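Local atomic coordinates of suppressor protein MPT5 (Saccharomyces cerevisiae, PDB entry 5BZ1), a protein that binds specific sequences in the 3'-untranslated regions of target mRNAs, including that of HO, and regulates their expression after transcription. Residues I170-Q184 with F205-I218. Sequence-based numbering, arbitrary orientation.
Sequences IITISTHKHGCCVLQ and FLPGLINDQFGNYI. With nucleotides of chain B.
Phe214 of Pumilio repeat 6 reaches across to the 175-177 turn of repeat 5. Its CB lies 3.4 Å from Ser174 O and also packs on Cys180 CB. With CG anti to the carbonyl carbon (chi1 -56°), the ring is carried along the turn: CD2 meets Thr175 O at its edge, 3.3 Å away, CE2 approaches Lys177 N, and CZ touches Lys177 CB. Lys177 CA sits over one face in a CH-pi contact, 3.8 Å from the centroid of the Phe214 ring. Gln213 CG covers the opposite face.

Beyond Phe214 CB, Ile218 is a knob among Ser174, Cys180, Leu183 and Gln184, its CD1 3.6 Å from Cys180 SG. Farther along, Leu209 CD2 rests on Ser174 CB and Ile171 CD1. Asp212 OD2 caps the turn leading into the next helix by accepting from Phe214 N and Gly215 N, and a water lies 2.6 Å from Asp212 OD1 and 2.9 Å from Thr175 O.

Gln184 NE2 donates an almost straight bond to N1 of A4 of chain B (2.9 Å, 174°), whose base lies over one face of the Tyr217 ring. Asn216 OD1 accepts from N3 of U3 of chain B. Mainly apolar packing thus joins the repeats, consistent with an interface holding Gln184 and Asn216 toward neighbouring bases.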
# COMPACT_ATOMS: atom_id res chain seq x y z
N ILE A 170 -9.49 -5.12 8.09
CA ILE A 170 -8.31 -4.25 8.04
C ILE A 170 -7.09 -4.97 8.62
O ILE A 170 -5.97 -4.78 8.14
CB ILE A 170 -8.55 -2.89 8.74
CG1 ILE A 170 -7.37 -1.94 8.49
CG2 ILE A 170 -8.77 -3.06 10.24
CD1 ILE A 170 -7.14 -1.62 7.03
N ILE A 171 -7.31 -5.80 9.63
CA ILE A 171 -6.25 -6.61 10.22
C ILE A 171 -5.79 -7.69 9.23
O ILE A 171 -4.60 -7.80 8.91
CB ILE A 171 -6.71 -7.28 11.52
CG1 ILE A 171 -7.13 -6.24 12.55
CG2 ILE A 171 -5.60 -8.17 12.09
CD1 ILE A 171 -5.95 -5.52 13.18
N THR A 172 -6.75 -8.48 8.75
CA THR A 172 -6.48 -9.58 7.82
C THR A 172 -5.63 -9.12 6.64
O THR A 172 -4.74 -9.84 6.18
CB THR A 172 -7.79 -10.18 7.29
OG1 THR A 172 -8.68 -10.46 8.38
CG2 THR A 172 -7.52 -11.47 6.51
N ILE A 173 -5.89 -7.91 6.17
CA ILE A 173 -5.18 -7.33 5.03
C ILE A 173 -3.84 -6.68 5.40
O ILE A 173 -2.82 -6.98 4.78
CB ILE A 173 -6.09 -6.32 4.29
CG1 ILE A 173 -7.21 -7.07 3.56
CG2 ILE A 173 -5.29 -5.47 3.32
CD1 ILE A 173 -8.41 -6.21 3.23
N SER A 174 -3.84 -5.80 6.40
CA SER A 174 -2.65 -5.03 6.75
C SER A 174 -1.51 -5.89 7.32
O SER A 174 -0.34 -5.52 7.21
CB SER A 174 -2.99 -3.93 7.75
OG SER A 174 -3.95 -3.03 7.24
N THR A 175 -1.86 -7.02 7.93
CA THR A 175 -0.87 -7.89 8.55
C THR A 175 -0.46 -9.03 7.63
O THR A 175 0.20 -9.98 8.05
CB THR A 175 -1.38 -8.48 9.88
OG1 THR A 175 -2.47 -9.38 9.62
CG2 THR A 175 -1.84 -7.37 10.81
N HIS A 176 -0.87 -8.93 6.36
CA HIS A 176 -0.49 -9.93 5.37
C HIS A 176 0.60 -9.39 4.44
O HIS A 176 0.58 -8.21 4.05
CB HIS A 176 -1.71 -10.38 4.57
CG HIS A 176 -1.47 -11.57 3.71
ND1 HIS A 176 -0.84 -11.49 2.48
CD2 HIS A 176 -1.77 -12.88 3.87
CE1 HIS A 176 -0.76 -12.68 1.94
NE2 HIS A 176 -1.33 -13.55 2.76
N LYS A 177 1.54 -10.26 4.09
CA LYS A 177 2.68 -9.94 3.23
C LYS A 177 2.28 -9.24 1.92
O LYS A 177 2.89 -8.25 1.52
CB LYS A 177 3.42 -11.23 2.90
CG LYS A 177 4.73 -11.07 2.17
CD LYS A 177 5.05 -12.34 1.38
CE LYS A 177 4.56 -13.60 2.10
NZ LYS A 177 4.56 -14.81 1.21
N HIS A 178 1.24 -9.76 1.26
CA HIS A 178 0.78 -9.21 0.00
C HIS A 178 -0.26 -8.11 0.22
O HIS A 178 -0.22 -7.07 -0.44
CB HIS A 178 0.19 -10.31 -0.88
CG HIS A 178 1.16 -11.40 -1.22
ND1 HIS A 178 0.76 -12.70 -1.45
CD2 HIS A 178 2.50 -11.38 -1.38
CE1 HIS A 178 1.82 -13.43 -1.73
NE2 HIS A 178 2.89 -12.66 -1.69
N GLY A 179 -1.19 -8.35 1.15
CA GLY A 179 -2.24 -7.38 1.44
C GLY A 179 -1.73 -6.01 1.83
O GLY A 179 -2.33 -5.00 1.45
N CYS A 180 -0.64 -5.96 2.59
CA CYS A 180 -0.04 -4.70 3.02
C CYS A 180 0.41 -3.86 1.82
O CYS A 180 0.28 -2.64 1.81
CB CYS A 180 1.14 -4.99 3.94
SG CYS A 180 2.01 -3.53 4.55
N CYS A 181 0.96 -4.54 0.82
CA CYS A 181 1.43 -3.87 -0.39
C CYS A 181 0.26 -3.36 -1.24
O CYS A 181 0.29 -2.24 -1.74
CB CYS A 181 2.31 -4.81 -1.22
SG CYS A 181 3.86 -5.26 -0.40
N VAL A 182 -0.77 -4.19 -1.38
CA VAL A 182 -1.97 -3.81 -2.12
C VAL A 182 -2.62 -2.57 -1.50
O VAL A 182 -3.00 -1.63 -2.21
CB VAL A 182 -3.00 -4.95 -2.14
CG1 VAL A 182 -4.28 -4.53 -2.85
CG2 VAL A 182 -2.41 -6.19 -2.82
N LEU A 183 -2.74 -2.57 -0.17
CA LEU A 183 -3.37 -1.48 0.56
C LEU A 183 -2.64 -0.16 0.35
O LEU A 183 -3.27 0.89 0.23
CB LEU A 183 -3.46 -1.81 2.05
CG LEU A 183 -4.23 -0.83 2.94
CD1 LEU A 183 -5.63 -0.61 2.40
CD2 LEU A 183 -4.28 -1.32 4.37
N GLN A 184 -1.31 -0.21 0.31
CA GLN A 184 -0.50 0.98 0.06
C GLN A 184 -0.71 1.52 -1.35
O GLN A 184 -0.76 2.73 -1.56
CB GLN A 184 0.98 0.68 0.30
CG GLN A 184 1.34 0.44 1.77
CD GLN A 184 2.80 0.07 1.97
OE1 GLN A 184 3.70 0.84 1.63
NE2 GLN A 184 3.04 -1.11 2.53
N PHE A 205 -8.41 -0.51 14.99
CA PHE A 205 -7.66 -1.73 15.25
C PHE A 205 -6.16 -1.48 15.36
O PHE A 205 -5.35 -2.36 15.07
CB PHE A 205 -7.94 -2.75 14.15
CG PHE A 205 -9.35 -3.26 14.14
CD1 PHE A 205 -9.72 -4.33 14.94
CD2 PHE A 205 -10.31 -2.66 13.35
CE1 PHE A 205 -11.02 -4.80 14.94
CE2 PHE A 205 -11.62 -3.12 13.34
CZ PHE A 205 -11.97 -4.19 14.14
N LEU A 206 -5.80 -0.28 15.79
CA LEU A 206 -4.41 0.13 15.97
C LEU A 206 -3.52 -0.85 16.76
O LEU A 206 -2.38 -1.11 16.35
CB LEU A 206 -4.34 1.54 16.56
CG LEU A 206 -2.99 2.25 16.53
CD1 LEU A 206 -2.50 2.39 15.10
CD2 LEU A 206 -3.12 3.62 17.17
N PRO A 207 -4.01 -1.38 17.91
CA PRO A 207 -3.14 -2.27 18.68
C PRO A 207 -2.72 -3.54 17.92
O PRO A 207 -1.66 -4.08 18.21
CB PRO A 207 -4.01 -2.66 19.88
CG PRO A 207 -4.97 -1.53 20.03
CD PRO A 207 -5.28 -1.11 18.62
N GLY A 208 -3.53 -3.99 16.97
CA GLY A 208 -3.20 -5.18 16.20
C GLY A 208 -2.37 -4.87 14.97
O GLY A 208 -2.02 -5.78 14.21
N LEU A 209 -2.05 -3.60 14.78
CA LEU A 209 -1.35 -3.15 13.58
C LEU A 209 0.02 -2.54 13.90
O LEU A 209 0.99 -2.76 13.17
CB LEU A 209 -2.19 -2.12 12.83
CG LEU A 209 -3.54 -2.57 12.26
CD1 LEU A 209 -4.23 -1.42 11.54
CD2 LEU A 209 -3.34 -3.74 11.32
N ILE A 210 0.09 -1.78 14.98
CA ILE A 210 1.24 -0.92 15.23
C ILE A 210 2.58 -1.65 15.43
O ILE A 210 3.63 -1.15 15.01
CB ILE A 210 0.98 0.07 16.39
CG1 ILE A 210 2.13 1.07 16.48
CG2 ILE A 210 0.80 -0.68 17.72
CD1 ILE A 210 1.73 2.40 17.02
N ASN A 211 2.54 -2.83 16.05
CA ASN A 211 3.75 -3.63 16.17
C ASN A 211 3.70 -4.91 15.33
O ASN A 211 4.42 -5.88 15.61
CB ASN A 211 4.06 -3.98 17.64
CG ASN A 211 5.47 -4.52 17.82
OD1 ASN A 211 6.44 -3.96 17.31
ND2 ASN A 211 5.58 -5.64 18.53
N ASP A 212 2.86 -4.92 14.31
CA ASP A 212 2.85 -6.06 13.40
C ASP A 212 3.97 -5.90 12.37
O ASP A 212 4.34 -4.78 12.02
CB ASP A 212 1.50 -6.22 12.71
CG ASP A 212 1.50 -7.34 11.69
OD1 ASP A 212 1.34 -8.52 12.10
OD2 ASP A 212 1.68 -7.06 10.49
N GLN A 213 4.52 -7.02 11.91
CA GLN A 213 5.64 -7.01 10.98
C GLN A 213 5.33 -6.27 9.67
O GLN A 213 6.22 -5.68 9.06
CB GLN A 213 6.10 -8.44 10.68
CG GLN A 213 5.03 -9.32 10.04
CD GLN A 213 5.48 -10.75 9.85
OE1 GLN A 213 4.68 -11.68 9.94
NE2 GLN A 213 6.77 -10.93 9.59
N PHE A 214 4.06 -6.30 9.26
CA PHE A 214 3.64 -5.61 8.04
C PHE A 214 2.75 -4.42 8.38
O PHE A 214 2.79 -3.39 7.71
CB PHE A 214 2.89 -6.58 7.12
CG PHE A 214 3.68 -7.80 6.76
CD1 PHE A 214 4.97 -7.69 6.25
CD2 PHE A 214 3.14 -9.07 6.94
CE1 PHE A 214 5.71 -8.82 5.93
CE2 PHE A 214 3.87 -10.20 6.62
CZ PHE A 214 5.16 -10.08 6.11
N GLY A 215 1.94 -4.57 9.43
CA GLY A 215 1.02 -3.52 9.84
C GLY A 215 1.69 -2.19 10.14
O GLY A 215 1.12 -1.13 9.88
N ASN A 216 2.91 -2.26 10.67
CA ASN A 216 3.64 -1.05 11.04
C ASN A 216 3.92 -0.17 9.82
O ASN A 216 3.98 1.05 9.93
CB ASN A 216 4.95 -1.41 11.76
CG ASN A 216 6.06 -1.82 10.80
OD1 ASN A 216 6.85 -0.98 10.35
ND2 ASN A 216 6.13 -3.11 10.48
N TYR A 217 4.08 -0.80 8.65
CA TYR A 217 4.31 -0.05 7.42
C TYR A 217 3.07 0.74 7.01
O TYR A 217 3.17 1.82 6.43
CB TYR A 217 4.76 -0.99 6.30
CG TYR A 217 6.17 -1.50 6.46
CD1 TYR A 217 7.26 -0.66 6.29
CD2 TYR A 217 6.42 -2.83 6.79
CE1 TYR A 217 8.56 -1.12 6.44
CE2 TYR A 217 7.71 -3.30 6.94
CZ TYR A 217 8.77 -2.44 6.77
OH TYR A 217 10.06 -2.90 6.92
N ILE A 218 1.90 0.19 7.32
CA ILE A 218 0.64 0.84 7.01
C ILE A 218 0.44 2.12 7.83
O ILE A 218 0.03 3.16 7.30
CB ILE A 218 -0.55 -0.12 7.22
CG1 ILE A 218 -0.48 -1.29 6.24
CG2 ILE A 218 -1.87 0.61 7.06
CD1 ILE A 218 -0.36 -0.87 4.78
P A B 4 13.25 -6.36 5.80
OP1 A B 4 14.07 -7.49 5.30
OP2 A B 4 13.60 -4.96 5.44
O5' A B 4 11.74 -6.60 5.35
C5' A B 4 11.04 -7.77 5.73
C4' A B 4 9.75 -7.90 4.95
O4' A B 4 8.86 -6.81 5.31
C3' A B 4 9.88 -7.80 3.44
O3' A B 4 10.30 -9.01 2.84
C2' A B 4 8.49 -7.35 3.02
O2' A B 4 7.60 -8.46 2.95
C1' A B 4 8.07 -6.46 4.19
N9 A B 4 8.27 -5.02 3.91
C8 A B 4 9.44 -4.29 3.97
N7 A B 4 9.28 -3.03 3.66
C5 A B 4 7.93 -2.90 3.38
C6 A B 4 7.13 -1.81 2.98
N6 A B 4 7.59 -0.57 2.79
N1 A B 4 5.81 -2.04 2.78
C2 A B 4 5.33 -3.27 2.97
N3 A B 4 5.98 -4.38 3.34
C4 A B 4 7.29 -4.13 3.53
P U B 3 17.00 -5.80 11.12
OP1 U B 3 16.80 -7.25 10.88
OP2 U B 3 18.10 -5.10 10.41
O5' U B 3 15.63 -5.03 10.81
C5' U B 3 15.07 -5.01 9.51
C4' U B 3 13.63 -5.48 9.54
O4' U B 3 12.85 -4.65 10.44
C3' U B 3 12.88 -5.42 8.22
O3' U B 3 13.20 -6.52 7.39
C2' U B 3 11.42 -5.39 8.67
O2' U B 3 10.97 -6.70 8.99
C1' U B 3 11.52 -4.58 9.97
N1 U B 3 11.15 -3.16 9.79
C2 U B 3 9.79 -2.84 9.85
O2 U B 3 8.93 -3.68 10.04
N3 U B 3 9.49 -1.52 9.67
C4 U B 3 10.39 -0.49 9.44
O4 U B 3 9.96 0.66 9.29
C5 U B 3 11.77 -0.90 9.39
C6 U B 3 12.10 -2.19 9.56
P U B 6 9.89 -10.47 -4.58
OP1 U B 6 10.89 -11.09 -3.67
OP2 U B 6 10.32 -9.94 -5.90
O5' U B 6 8.70 -11.50 -4.83
C5' U B 6 8.19 -12.32 -3.78
C4' U B 6 6.89 -12.98 -4.16
O4' U B 6 5.78 -12.13 -3.73
C3' U B 6 6.68 -13.22 -5.66
O3' U B 6 5.96 -14.44 -5.85
C2' U B 6 5.80 -12.04 -6.08
O2' U B 6 5.02 -12.27 -7.23
C1' U B 6 4.93 -11.86 -4.83
N1 U B 6 4.36 -10.52 -4.68
C2 U B 6 3.00 -10.38 -4.90
O2 U B 6 2.30 -11.33 -5.21
N3 U B 6 2.49 -9.11 -4.76
C4 U B 6 3.20 -7.97 -4.42
O4 U B 6 2.61 -6.89 -4.32
C5 U B 6 4.61 -8.20 -4.20
C6 U B 6 5.13 -9.43 -4.34
O HOH W 1 1.70 -10.46 10.47